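PDB 3Q3W: 3-isopropylmalate dehydratase small subunit from Campylobacter jejuni, which forms the small subunit of isopropylmalate isomerase, which interconverts 2-isopropylmalate and 3-isopropylmalate through 2-isopropylmaleate in leucine biosynthesis. Local coordinates for residues A[31-36]-A[86-91]; A[25-30]-A[43-48]; A[6-11]-A[173-178]. All coordinates share one frame; numbering follows the deposited sequence.

Contact 1 of 3, residues A[31-36]-A[86-91]; sequences QFLLAV and SSREHA
Leu33, the central residue of an inverse gamma turn, lies against His90 of helix 90-98, joining the loop after helix 24-27 to the segment that runs into helix 90-98 in the aconitase C-terminal (LeuD-type) fold. Leucine and imidazole meet in two ways. The backbone CA of Leu33 stands over one face of the ring, 3.8 Å from its centroid and 19° off the normal, a CH-pi contact displaced toward the rim. Its side chain crosses the histidine at a slant, with Leu33 CD2 3.5 Å from His90 CB. Leucine and arginine cross at about a right angle, and Leu33 CD1 rests over a face of the guanidinium, 3.8 Å from Arg88 NE. The arginine chain, bent at chi3 (-70°), carries that plane past the leucine to a salt bridge between Arg88 NH1 and Asp25. Phe41 meets the His90 ring edge-to-face and Trp93 at an inclined angle, which should limit its rotation together with the leucine and the NE2 bond. The imidazole edge is used differently from its face: His90 NE2 donates to Leu34 O over 2.6 Å, nearly straight at 168°, with the oxygen in the ring plane but the nitrogen above the carbonyl plane.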
ATOM      1  N   GLN A  31     -17.714  -4.080   9.100  1.00 28.42           N
ATOM      2  CA  GLN A  31     -18.073  -3.540  10.423  1.00 29.08           C
ATOM      3  C   GLN A  31     -17.410  -2.182  10.832  1.00 27.31           C
ATOM      4  O   GLN A  31     -17.883  -1.503  11.740  1.00 25.93           O
ATOM      5  CB  GLN A  31     -17.846  -4.588  11.540  1.00 30.31           C
ATOM      6  CG  GLN A  31     -16.430  -5.027  11.809  1.00 30.79           C
ATOM      7  CD  GLN A  31     -16.016  -6.280  11.047  1.00 33.42           C
ATOM      8  OE1 GLN A  31     -16.460  -6.486   9.935  1.00 35.61           O
ATOM      9  NE2 GLN A  31     -15.135  -7.096  11.630  1.00 28.95           N
ATOM     10  N   PHE A  32     -16.390  -1.766  10.105  1.00 25.28           N
ATOM     11  CA  PHE A  32     -15.670  -0.509  10.409  1.00 24.85           C
ATOM     12  C   PHE A  32     -15.920   0.627   9.431  1.00 24.27           C
ATOM     13  O   PHE A  32     -15.191   1.622   9.443  1.00 25.35           O
ATOM     14  CB  PHE A  32     -14.173  -0.795  10.394  1.00 22.88           C
ATOM     15  CG  PHE A  32     -13.767  -1.875  11.368  1.00 24.62           C
ATOM     16  CD1 PHE A  32     -13.983  -1.725  12.711  1.00 27.53           C
ATOM     17  CD2 PHE A  32     -13.222  -3.055  10.927  1.00 24.23           C
ATOM     18  CE1 PHE A  32     -13.612  -2.754  13.623  1.00 29.78           C
ATOM     19  CE2 PHE A  32     -12.864  -4.065  11.824  1.00 23.95           C
ATOM     20  CZ  PHE A  32     -13.065  -3.922  13.144  1.00 23.96           C
ATOM     21  N   LEU A  33     -16.852   0.474   8.515  1.00 24.63           N
ATOM     22  CA  LEU A  33     -16.993   1.436   7.417  1.00 25.43           C
ATOM     23  C   LEU A  33     -17.877   2.615   7.790  1.00 27.40           C
ATOM     24  O   LEU A  33     -18.859   2.979   7.119  1.00 27.34           O
ATOM     25  CB  LEU A  33     -17.473   0.741   6.152  1.00 25.89           C
ATOM     26  CG  LEU A  33     -16.722  -0.492   5.687  1.00 24.42           C
ATOM     27  CD1 LEU A  33     -17.393  -0.961   4.386  1.00 27.99           C
ATOM     28  CD2 LEU A  33     -15.214  -0.145   5.499  1.00 24.59           C
ATOM     29  N   LEU A  34     -17.495   3.214   8.900  1.00 29.77           N
ATOM     30  CA  LEU A  34     -18.196   4.338   9.456  1.00 31.87           C
ATOM     31  C   LEU A  34     -18.095   5.519   8.488  1.00 34.79           C
ATOM     32  O   LEU A  34     -17.043   5.756   7.862  1.00 31.69           O
ATOM     33  CB  LEU A  34     -17.643   4.657  10.836  1.00 32.36           C
ATOM     34  CG  LEU A  34     -18.033   3.679  11.953  1.00 32.66           C
ATOM     35  CD1 LEU A  34     -17.232   3.968  13.171  1.00 36.74           C
ATOM     36  CD2 LEU A  34     -19.484   3.811  12.285  1.00 35.94           C
ATOM     37  N   ALA A  35     -19.236   6.182   8.314  1.00 38.33           N
ATOM     38  CA  ALA A  35     -19.373   7.226   7.315  1.00 42.20           C
ATOM     39  C   ALA A  35     -18.579   8.436   7.754  1.00 44.97           C
ATOM     40  O   ALA A  35     -18.057   9.190   6.920  1.00 46.06           O
ATOM     41  CB  ALA A  35     -20.852   7.585   7.118  1.00 42.39           C
ATOM     42  N   VAL A  36     -18.537   8.624   9.075  1.00 48.95           N
ATOM     43  CA  VAL A  36     -17.817   9.707   9.748  1.00 51.26           C
ATOM     44  C   VAL A  36     -17.115   9.073  10.933  1.00 51.90           C
ATOM     45  O   VAL A  36     -17.763   8.414  11.767  1.00 53.34           O
ATOM     46  CB  VAL A  36     -18.754  10.901  10.312  1.00 53.82           C
ATOM     47  CG1 VAL A  36     -19.443  11.707   9.181  1.00 55.05           C
ATOM     48  CG2 VAL A  36     -19.794  10.418  11.372  1.00 55.83           C
ATOM     49  N   SER A  86     -15.719  -4.002  -5.247  1.00 41.54           N
ATOM     50  CA  SER A  86     -16.428  -2.779  -5.574  1.00 41.62           C
ATOM     51  C   SER A  86     -15.892  -1.583  -4.781  1.00 39.59           C
ATOM     52  O   SER A  86     -15.131  -1.751  -3.822  1.00 39.50           O
ATOM     53  CB  SER A  86     -17.939  -2.952  -5.361  1.00 42.30           C
ATOM     54  OG  SER A  86     -18.188  -3.545  -4.122  1.00 41.00           O
ATOM     55  N   SER A  87     -16.281  -0.377  -5.213  1.00 40.89           N
ATOM     56  CA  SER A  87     -15.833   0.852  -4.566  1.00 39.63           C
ATOM     57  C   SER A  87     -15.895   0.676  -3.050  1.00 37.56           C
ATOM     58  O   SER A  87     -16.893   0.202  -2.523  1.00 39.33           O
ATOM     59  CB  SER A  87     -16.678   2.041  -5.005  1.00 40.82           C
ATOM     60  OG  SER A  87     -16.019   3.262  -4.668  1.00 41.01           O
ATOM     61  N   ARG A  88     -14.791   0.985  -2.380  1.00 34.95           N
ATOM     62  CA  ARG A  88     -14.733   1.065  -0.928  1.00 32.45           C
ATOM     63  C   ARG A  88     -13.714   2.137  -0.642  1.00 30.85           C
ATOM     64  O   ARG A  88     -12.500   1.880  -0.598  1.00 28.74           O
ATOM     65  CB  ARG A  88     -14.310  -0.271  -0.301  1.00 32.69           C
ATOM     66  CG  ARG A  88     -14.524  -0.278   1.186  1.00 31.62           C
ATOM     67  CD  ARG A  88     -14.447  -1.609   1.795  1.00 28.88           C
ATOM     68  NE  ARG A  88     -15.577  -2.478   1.451  1.00 28.32           N
ATOM     69  CZ  ARG A  88     -15.723  -3.701   1.939  1.00 30.42           C
ATOM     70  NH1 ARG A  88     -14.809  -4.205   2.816  1.00 30.10           N
ATOM     71  NH2 ARG A  88     -16.769  -4.433   1.559  1.00 33.15           N
ATOM     72  N   GLU A  89     -14.187   3.355  -0.465  1.00 29.87           N
ATOM     73  CA  GLU A  89     -13.295   4.477  -0.180  0.60 28.93           C
ATOM     74  C   GLU A  89     -12.459   4.245   1.076  1.00 27.28           C
ATOM     75  O   GLU A  89     -11.313   4.649   1.137  1.00 25.63           O
ATOM     76  CB  GLU A  89     -14.067   5.790  -0.069  0.60 29.98           C
ATOM     77  CG  GLU A  89     -15.008   5.875   1.144  0.60 30.90           C
ATOM     78  CD  GLU A  89     -16.275   6.707   0.866  0.60 32.41           C
ATOM     79  OE1 GLU A  89     -17.337   6.337   1.386  0.60 31.50           O
ATOM     80  OE2 GLU A  89     -16.196   7.706   0.115  0.60 33.51           O
ATOM     81  N   HIS A  90     -13.029   3.552   2.057  1.00 26.16           N
ATOM     82  CA  HIS A  90     -12.319   3.210   3.287  1.00 24.78           C
ATOM     83  C   HIS A  90     -11.039   2.355   3.098  1.00 24.82           C
ATOM     84  O   HIS A  90     -10.171   2.389   3.976  1.00 22.99           O
ATOM     85  CB  HIS A  90     -13.235   2.460   4.245  1.00 25.13           C
ATOM     86  CG  HIS A  90     -14.333   3.298   4.818  1.00 26.15           C
ATOM     87  ND1 HIS A  90     -15.472   3.597   4.112  1.00 26.02           N
ATOM     88  CD2 HIS A  90     -14.493   3.853   6.041  1.00 27.12           C
ATOM     89  CE1 HIS A  90     -16.272   4.327   4.861  1.00 28.09           C
ATOM     90  NE2 HIS A  90     -15.717   4.471   6.045  1.00 29.13           N
ATOM     91  N   ALA A  91     -10.938   1.589   2.010  1.00 24.11           N
ATOM     92  CA  ALA A  91      -9.774   0.746   1.809  1.00 24.05           C
ATOM     93  C   ALA A  91      -8.542   1.620   1.634  1.00 23.11           C
ATOM     94  O   ALA A  91      -7.616   1.530   2.424  1.00 22.25           O
ATOM     95  CB  ALA A  91      -9.983  -0.259   0.616  1.00 24.21           C
TER

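Contact 2 of 3, residues A[25-30]-A[43-48]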
ATOM      1  N   ASP A  25     -12.438  -6.325   1.531  1.00 30.80           N
ATOM      2  CA  ASP A  25     -12.732  -6.864   2.866  1.00 31.93           C
ATOM      3  C   ASP A  25     -11.522  -7.294   3.683  1.00 31.01           C
ATOM      4  O   ASP A  25     -11.554  -7.263   4.919  1.00 31.27           O
ATOM      5  CB  ASP A  25     -13.646  -8.080   2.808  1.00 33.91           C
ATOM      6  CG  ASP A  25     -15.025  -7.744   2.365  1.00 38.04           C
ATOM      7  OD1 ASP A  25     -15.737  -7.018   3.111  1.00 39.75           O
ATOM      8  OD2 ASP A  25     -15.397  -8.233   1.274  1.00 44.44           O
ATOM      9  N   GLN A  26     -10.481  -7.752   3.014  1.00 30.82           N
ATOM     10  CA  GLN A  26      -9.229  -8.019   3.689  1.00 30.20           C
ATOM     11  C   GLN A  26      -8.595  -6.719   4.109  1.00 27.29           C
ATOM     12  O   GLN A  26      -8.027  -6.644   5.175  1.00 27.73           O
ATOM     13  CB  GLN A  26      -8.296  -8.825   2.802  1.00 30.83           C
ATOM     14  CG  GLN A  26      -8.870 -10.175   2.424  1.00 35.13           C
ATOM     15  CD  GLN A  26      -7.861 -10.991   1.662  1.00 37.94           C
ATOM     16  OE1 GLN A  26      -7.878 -11.068   0.448  1.00 40.06           O
ATOM     17  NE2 GLN A  26      -6.955 -11.561   2.374  1.00 39.33           N
ATOM     18  N   ILE A  27      -8.658  -5.713   3.258  1.00 26.29           N
ATOM     19  CA  ILE A  27      -8.092  -4.397   3.590  1.00 24.73           C
ATOM     20  C   ILE A  27      -8.815  -3.791   4.814  1.00 23.63           C
ATOM     21  O   ILE A  27      -8.185  -3.352   5.751  1.00 21.83           O
ATOM     22  CB  ILE A  27      -8.100  -3.419   2.376  1.00 25.29           C
ATOM     23  CG1 ILE A  27      -7.204  -3.959   1.250  1.00 25.62           C
ATOM     24  CG2 ILE A  27      -7.519  -2.027   2.775  1.00 21.21           C
ATOM     25  CD1 ILE A  27      -7.412  -3.297  -0.118  1.00 23.89           C
ATOM     26  N   ILE A  28     -10.149  -3.809   4.803  1.00 23.40           N
ATOM     27  CA  ILE A  28     -10.912  -3.277   5.921  1.00 23.20           C
ATOM     28  C   ILE A  28     -12.311  -3.841   5.863  1.00 24.86           C
ATOM     29  O   ILE A  28     -13.047  -3.594   4.895  1.00 25.53           O
ATOM     30  CB  ILE A  28     -10.946  -1.687   5.949  1.00 22.97           C
ATOM     31  CG1 ILE A  28     -11.780  -1.185   7.139  1.00 22.45           C
ATOM     32  CG2 ILE A  28     -11.348  -1.095   4.578  1.00 21.28           C
ATOM     33  CD1 ILE A  28     -11.479   0.266   7.587  1.00 22.66           C
ATOM     34  N   PRO A  29     -12.667  -4.598   6.894  1.00 25.26           N
ATOM     35  CA  PRO A  29     -13.926  -5.284   6.923  1.00 26.35           C
ATOM     36  C   PRO A  29     -15.123  -4.320   7.095  1.00 26.59           C
ATOM     37  O   PRO A  29     -14.953  -3.170   7.511  1.00 26.49           O
ATOM     38  CB  PRO A  29     -13.781  -6.201   8.139  1.00 25.55           C
ATOM     39  CG  PRO A  29     -12.375  -6.332   8.358  1.00 26.97           C
ATOM     40  CD  PRO A  29     -11.766  -5.075   7.959  1.00 24.51           C
ATOM     41  N   LYS A  30     -16.300  -4.832   6.783  1.00 27.98           N
ATOM     42  CA  LYS A  30     -17.523  -4.046   6.660  1.00 29.95           C
ATOM     43  C   LYS A  30     -17.996  -3.436   7.973  1.00 29.47           C
ATOM     44  O   LYS A  30     -18.638  -2.406   7.948  1.00 31.13           O
ATOM     45  CB  LYS A  30     -18.666  -4.885   6.092  1.00 32.38           C
ATOM     46  CG  LYS A  30     -18.477  -5.382   4.666  1.00 35.66           C
ATOM     47  CD  LYS A  30     -19.599  -6.390   4.360  1.00 43.13           C
ATOM     48  CE  LYS A  30     -19.737  -6.748   2.867  1.00 46.66           C
ATOM     49  NZ  LYS A  30     -19.835  -5.554   1.993  1.00 46.17           N
ATOM     50  N   LYS A  43      -6.070   1.303  12.480  1.00 19.28           N
ATOM     51  CA  LYS A  43      -6.106   0.149  13.391  1.00 20.86           C
ATOM     52  C   LYS A  43      -6.839  -1.057  12.819  1.00 20.10           C
ATOM     53  O   LYS A  43      -6.588  -2.203  13.240  1.00 20.76           O
ATOM     54  CB  LYS A  43      -6.691   0.557  14.737  1.00 21.99           C
ATOM     55  CG  LYS A  43      -6.708  -0.504  15.790  1.00 27.73           C
ATOM     56  CD  LYS A  43      -7.271   0.049  17.158  1.00 33.61           C
ATOM     57  CE  LYS A  43      -7.150  -1.034  18.266  1.00 37.12           C
ATOM     58  NZ  LYS A  43      -7.288  -0.476  19.662  1.00 41.99           N
ATOM     59  N   HIS A  44      -7.732  -0.810  11.862  1.00 20.91           N
ATOM     60  CA  HIS A  44      -8.527  -1.867  11.256  1.00 20.40           C
ATOM     61  C   HIS A  44      -7.931  -2.406   9.983  1.00 19.62           C
ATOM     62  O   HIS A  44      -8.448  -3.315   9.403  1.00 20.09           O
ATOM     63  CB  HIS A  44      -9.897  -1.303  10.963  1.00 21.94           C
ATOM     64  CG  HIS A  44     -10.485  -0.598  12.120  1.00 23.54           C
ATOM     65  ND1 HIS A  44     -10.457  -1.123  13.396  1.00 21.43           N
ATOM     66  CD2 HIS A  44     -11.090   0.609  12.215  1.00 23.64           C
ATOM     67  CE1 HIS A  44     -11.047  -0.276  14.221  1.00 23.45           C
ATOM     68  NE2 HIS A  44     -11.424   0.783  13.533  1.00 23.71           N
ATOM     69  N   LEU A  45      -6.815  -1.850   9.534  1.00 19.64           N
ATOM     70  CA  LEU A  45      -6.253  -2.315   8.322  1.00 18.61           C
ATOM     71  C   LEU A  45      -5.875  -3.774   8.471  1.00 19.57           C
ATOM     72  O   LEU A  45      -5.225  -4.150   9.439  1.00 18.30           O
ATOM     73  CB  LEU A  45      -5.002  -1.491   7.988  1.00 16.21           C
ATOM     74  CG  LEU A  45      -4.244  -1.932   6.758  1.00 19.61           C
ATOM     75  CD1 LEU A  45      -5.025  -1.620   5.481  1.00 17.51           C
ATOM     76  CD2 LEU A  45      -2.871  -1.229   6.774  1.00 17.34           C
ATOM     77  N   PHE A  46      -6.185  -4.542   7.439  1.00 21.04           N
ATOM     78  CA  PHE A  46      -5.873  -5.963   7.358  1.00 22.47           C
ATOM     79  C   PHE A  46      -6.366  -6.781   8.547  1.00 22.84           C
ATOM     80  O   PHE A  46      -5.804  -7.819   8.892  1.00 23.89           O
ATOM     81  CB  PHE A  46      -4.362  -6.180   7.078  1.00 21.72           C
ATOM     82  CG  PHE A  46      -3.938  -5.727   5.728  1.00 21.16           C
ATOM     83  CD1 PHE A  46      -4.561  -6.211   4.600  1.00 24.05           C
ATOM     84  CD2 PHE A  46      -2.875  -4.850   5.570  1.00 24.77           C
ATOM     85  CE1 PHE A  46      -4.158  -5.791   3.297  1.00 25.42           C
ATOM     86  CE2 PHE A  46      -2.482  -4.437   4.305  1.00 22.62           C
ATOM     87  CZ  PHE A  46      -3.117  -4.940   3.164  1.00 21.93           C
ATOM     88  N   HIS A  47      -7.479  -6.353   9.108  1.00 23.67           N
ATOM     89  CA  HIS A  47      -7.999  -6.908  10.360  1.00 25.10           C
ATOM     90  C   HIS A  47      -7.980  -8.430  10.465  1.00 26.06           C
ATOM     91  O   HIS A  47      -7.493  -8.978  11.457  1.00 27.44           O
ATOM     92  CB  HIS A  47      -9.433  -6.414  10.541  1.00 24.91           C
ATOM     93  CG  HIS A  47     -10.120  -6.969  11.730  1.00 27.58           C
ATOM     94  ND1 HIS A  47     -10.775  -8.181  11.717  1.00 30.40           N
ATOM     95  CD2 HIS A  47     -10.258  -6.479  12.982  1.00 29.93           C
ATOM     96  CE1 HIS A  47     -11.332  -8.389  12.897  1.00 29.34           C
ATOM     97  NE2 HIS A  47     -11.041  -7.369  13.679  1.00 29.74           N
ATOM     98  N   ASP A  48      -8.519  -9.102   9.451  1.00 28.10           N
ATOM     99  CA  ASP A  48      -8.724 -10.547   9.501  1.00 29.61           C
ATOM    100  C   ASP A  48      -7.417 -11.308   9.333  1.00 30.01           C
ATOM    101  O   ASP A  48      -7.253 -12.417   9.862  1.00 28.66           O
ATOM    102  CB  ASP A  48      -9.705 -10.977   8.428  1.00 31.42           C
ATOM    103  CG  ASP A  48     -11.057 -10.274   8.562  1.00 32.88           C
ATOM    104  OD1 ASP A  48     -11.442  -9.859   9.685  1.00 30.68           O
ATOM    105  OD2 ASP A  48     -11.713 -10.121   7.526  1.00 35.23           O
TER
HETATM  106  O   HOH W   1      -9.653  -7.679   7.156  1.00 18.52           O
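At chi1 -63° the CG2 branch of Ile27 lies anti to the backbone N, and CG of Leu45 is likewise anti to its own (chi1 176°); the two side chains come together obliquely, Ile27 CG2 lying 3.7 Å from Leu45 CD1. Phe46 runs alongside Ile27 in the same direction, and its CE1 meets CG1 of the isoleucine. Leu95 of helix 90-98 touches both Ile27 and Leu45, extending this apolar cluster into the fold.

The contact packs the C-terminal end of helix 24-27 against a type II beta turn, His44 to His47, that leads into helix 47-50. Phe46, at the N-cap position of that second helix, donates its backbone N-H to Ile27 O, with Phe46 N 2.9 Å from the oxygen. Its CA hydrogen also points at Gln26 O, which lies 3.1 Å from Phe46 CA. A water bridges the helix ends: it donates to Asp25 O and Gln26 O and accepts from Asp48 N at 2.9 Å.

Farther along, Pro29 CG and CD press on His47 CB, the pyrrolidine crossing the histidine at about a right angle, while Pro29 CG also passes the Asp48 carboxylate, 3.9 Å from OD1. That oxygen accepts a 2.7 Å bond from His47 ND1, close to the imidazole plane, but on the anti side of the carboxylate and tilted out of its plane. His44 CB packs on Ile28 CD1, and His44 ND1 hydrogen-bonds Glu56.

The contact joins the end of one short helix to the beginning of the next through backbone polar groups and one water: Ile27 O is met directly by the Phe46 amide, and Asp25 O and Gln26 O through water by the Asp48 amide, while the His47-Asp48 bond should hold the imidazole orientation.

Contact 3 of 3, residues A[6-11]-A[173-178]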
ATOM      1  N   LYS A   6       0.931  15.207  -0.722  1.00 37.47           N
ATOM      2  CA  LYS A   6       2.007  15.257  -1.702  1.00 36.27           C
ATOM      3  C   LYS A   6       2.894  14.013  -1.706  1.00 33.94           C
ATOM      4  O   LYS A   6       3.293  13.525  -0.647  1.00 32.52           O
ATOM      5  CB  LYS A   6       2.827  16.488  -1.416  1.00 37.31           C
ATOM      6  CG  LYS A   6       3.784  16.851  -2.455  1.00 40.15           C
ATOM      7  CD  LYS A   6       4.396  18.236  -2.160  1.00 42.82           C
ATOM      8  CE  LYS A   6       3.326  19.326  -1.987  1.00 43.85           C
ATOM      9  NZ  LYS A   6       3.878  20.656  -2.246  1.00 44.56           N
ATOM     10  N   PHE A   7       3.185  13.481  -2.894  1.00 31.96           N
ATOM     11  CA  PHE A   7       4.207  12.435  -3.051  1.00 30.12           C
ATOM     12  C   PHE A   7       5.185  12.868  -4.156  1.00 30.72           C
ATOM     13  O   PHE A   7       4.792  13.060  -5.296  1.00 29.92           O
ATOM     14  CB  PHE A   7       3.533  11.118  -3.386  1.00 30.09           C
ATOM     15  CG  PHE A   7       4.433   9.899  -3.287  1.00 30.66           C
ATOM     16  CD1 PHE A   7       4.071   8.843  -2.502  1.00 25.80           C
ATOM     17  CD2 PHE A   7       5.575   9.776  -4.062  1.00 31.41           C
ATOM     18  CE1 PHE A   7       4.829   7.692  -2.425  1.00 29.89           C
ATOM     19  CE2 PHE A   7       6.342   8.636  -3.997  1.00 32.37           C
ATOM     20  CZ  PHE A   7       5.962   7.573  -3.159  1.00 29.91           C
ATOM     21  N   ILE A   8       6.439  13.081  -3.782  1.00 30.58           N
ATOM     22  CA  ILE A   8       7.511  13.451  -4.724  1.00 31.86           C
ATOM     23  C   ILE A   8       8.520  12.299  -4.627  1.00 32.22           C
ATOM     24  O   ILE A   8       8.535  11.414  -5.461  1.00 30.60           O
ATOM     25  CB  ILE A   8       8.101  14.817  -4.347  1.00 32.51           C
ATOM     26  CG1 ILE A   8       6.993  15.879  -4.364  1.00 33.51           C
ATOM     27  CG2 ILE A   8       9.265  15.249  -5.321  1.00 32.66           C
ATOM     28  CD1 ILE A   8       7.455  17.275  -3.918  1.00 30.42           C
ATOM     29  N   ILE A   9       9.250  12.265  -3.511  1.00 33.03           N
ATOM     30  CA  ILE A   9      10.262  11.249  -3.211  0.60 33.36           C
ATOM     31  C   ILE A   9       9.866  10.677  -1.865  1.00 32.37           C
ATOM     32  O   ILE A   9       9.594  11.432  -0.964  1.00 31.20           O
ATOM     33  CB  ILE A   9      11.671  11.874  -3.033  0.60 35.35           C
ATOM     34  CG1 ILE A   9      12.068  12.790  -4.207  0.60 36.58           C
ATOM     35  CG2 ILE A   9      12.723  10.789  -2.805  0.60 35.71           C
ATOM     36  CD1 ILE A   9      12.715  12.101  -5.428  0.60 38.49           C
ATOM     37  N   HIS A  10       9.824   9.357  -1.733  1.00 32.80           N
ATOM     38  CA  HIS A  10       9.590   8.722  -0.432  1.00 32.16           C
ATOM     39  C   HIS A  10      10.512   7.517  -0.241  1.00 33.20           C
ATOM     40  O   HIS A  10      10.647   6.678  -1.116  1.00 33.21           O
ATOM     41  CB  HIS A  10       8.133   8.277  -0.306  1.00 29.64           C
ATOM     42  CG  HIS A  10       7.838   7.538   0.954  1.00 28.64           C
ATOM     43  ND1 HIS A  10       7.701   8.168   2.173  1.00 26.73           N
ATOM     44  CD2 HIS A  10       7.703   6.210   1.198  1.00 26.89           C
ATOM     45  CE1 HIS A  10       7.474   7.261   3.106  1.00 29.11           C
ATOM     46  NE2 HIS A  10       7.486   6.066   2.540  1.00 26.32           N
ATOM     47  N   LYS A  11      11.134   7.434   0.929  1.00 34.63           N
ATOM     48  CA  LYS A  11      11.977   6.303   1.288  1.00 34.86           C
ATOM     49  C   LYS A  11      11.429   5.788   2.607  1.00 33.54           C
ATOM     50  O   LYS A  11      11.196   6.582   3.526  1.00 34.37           O
ATOM     51  CB  LYS A  11      13.420   6.758   1.450  1.00 36.97           C
ATOM     52  CG  LYS A  11      14.350   5.706   2.073  1.00 39.64           C
ATOM     53  CD  LYS A  11      15.832   6.099   1.983  1.00 44.67           C
ATOM     54  CE  LYS A  11      16.639   5.392   3.054  1.00 47.77           C
ATOM     55  NZ  LYS A  11      18.102   5.638   2.882  1.00 50.22           N
ATOM     56  N   CYS A 173      -1.198  15.739  -9.706  1.00 31.73           N
ATOM     57  CA  CYS A 173      -1.937  15.841  -8.440  1.00 32.54           C
ATOM     58  C   CYS A 173      -1.088  15.355  -7.260  1.00 31.64           C
ATOM     59  O   CYS A 173      -0.964  16.081  -6.296  1.00 33.75           O
ATOM     60  CB  CYS A 173      -3.281  15.111  -8.505  1.00 31.94           C
ATOM     61  SG  CYS A 173      -4.496  15.879  -9.643  1.00 35.32           S
ATOM     62  N   LEU A 174      -0.460  14.176  -7.351  1.00 31.00           N
ATOM     63  CA  LEU A 174       0.362  13.659  -6.256  0.60 30.11           C
ATOM     64  C   LEU A 174       1.587  14.547  -6.033  1.00 31.00           C
ATOM     65  O   LEU A 174       1.911  14.873  -4.909  1.00 30.88           O
ATOM     66  CB  LEU A 174       0.822  12.225  -6.537  0.60 30.11           C
ATOM     67  CG  LEU A 174      -0.265  11.139  -6.541  0.60 30.28           C
ATOM     68  CD1 LEU A 174       0.220   9.860  -7.201  0.60 30.65           C
ATOM     69  CD2 LEU A 174      -0.687  10.855  -5.156  0.60 29.70           C
ATOM     70  N   LEU A 175       2.266  14.942  -7.116  1.00 32.11           N
ATOM     71  CA  LEU A 175       3.433  15.818  -6.964  1.00 34.16           C
ATOM     72  C   LEU A 175       3.119  17.176  -6.298  1.00 35.33           C
ATOM     73  O   LEU A 175       3.898  17.690  -5.503  1.00 35.67           O
ATOM     74  CB  LEU A 175       4.138  16.064  -8.330  1.00 35.54           C
ATOM     75  CG  LEU A 175       4.778  14.873  -9.061  1.00 34.95           C
ATOM     76  CD1 LEU A 175       5.218  15.338 -10.454  1.00 34.59           C
ATOM     77  CD2 LEU A 175       5.980  14.236  -8.299  1.00 33.54           C
ATOM     78  N   GLU A 176       1.980  17.767  -6.620  1.00 36.51           N
ATOM     79  CA  GLU A 176       1.618  19.051  -6.033  1.00 37.78           C
ATOM     80  C   GLU A 176       0.634  18.925  -4.867  1.00 38.19           C
ATOM     81  O   GLU A 176       0.258  19.924  -4.277  1.00 39.29           O
ATOM     82  CB  GLU A 176       1.041  19.961  -7.127  1.00 39.80           C
ATOM     83  CG  GLU A 176       1.990  20.235  -8.267  1.00 41.66           C
ATOM     84  CD  GLU A 176       3.117  21.153  -7.851  1.00 47.55           C
ATOM     85  OE1 GLU A 176       2.803  22.152  -7.177  1.00 51.22           O
ATOM     86  OE2 GLU A 176       4.305  20.889  -8.180  1.00 52.08           O
ATOM     87  N   GLY A 177       0.213  17.711  -4.543  1.00 38.09           N
ATOM     88  CA  GLY A 177      -0.774  17.483  -3.481  1.00 39.45           C
ATOM     89  C   GLY A 177      -2.070  18.218  -3.785  1.00 42.15           C
ATOM     90  O   GLY A 177      -2.581  18.965  -2.944  1.00 42.51           O
ATOM     91  N   LEU A 178      -2.585  18.000  -4.996  1.00 44.35           N
ATOM     92  CA  LEU A 178      -3.817  18.626  -5.462  1.00 47.22           C
ATOM     93  C   LEU A 178      -4.986  17.657  -5.360  1.00 48.67           C
ATOM     94  O   LEU A 178      -4.937  16.542  -5.891  1.00 47.73           O
ATOM     95  CB  LEU A 178      -3.667  19.080  -6.903  1.00 48.32           C
ATOM     96  CG  LEU A 178      -2.550  20.084  -7.192  1.00 49.46           C
ATOM     97  CD1 LEU A 178      -2.355  20.219  -8.699  1.00 50.49           C
ATOM     98  CD2 LEU A 178      -2.808  21.430  -6.533  1.00 48.76           C
TER
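Residues 6-8 approach the end of helix 168-176 just before strand 9-17 begins, and Phe7 N donates to Leu174 O at 2.8 Å (162°). The same oxygen is met by Lys6 CA at 3.2 Å in a CA-H...O contact, and in return Leu175 CA points its hydrogen at Phe7 O. The helix closes in a Schellman motif, with Gly177 as the C-prime residue: Leu178 N binds Cys173 O, and Gly177 N makes a weak bond to Leu174 O.

Lys6 lays its aliphatic chain across this terminus. CG is anti to the backbone N (chi1 -168°), which brings Lys6 CG to 3.2 Å from Leu175 O, and CE passes Glu176 O farther along. Leu175 sends CD2 back toward the first segment, 3.4 Å from Phe7 O, and Ile8 CG1 lies 3.8 Å from Leu175 O. On the inner side, Phe7 CB faces Leu174 CB, and both side chains continue onto Leu122 of strand 122-125.

Leu174 O thus takes a strong bond from the incoming Phe7 amide and a weak one from Gly177 N of the Schellman closure, which ties the N-terminal segment to the helix end. The partial negative charge of the helix C-terminus would probably favour the lysine here; with Lys6 NZ 5.3 Å from Glu176 OE1, the Glu176 carboxylate adds at most a long-range attraction.

How the contacts relate
Contacts 1 and 2 form one continuous patch, their centres 10 Å apart, and their segments alternate along the chain. Arg88 is the main link: its NH1 makes a 3.0 Å salt bridge to Asp25 OD1 and a weak hydrogen bond to Ile28 O, while NH2 comes close to Lys30 NZ. A second link is the stack of Phe32 on His44. Contact 3 lies apart, its centre about 24 Å from that of contact 1 and 26 Å from that of contact 2, on the opposite side of the chain's centre from the latter. By pairing residues near the two chain ends, it closes a loop that encloses both other contacts.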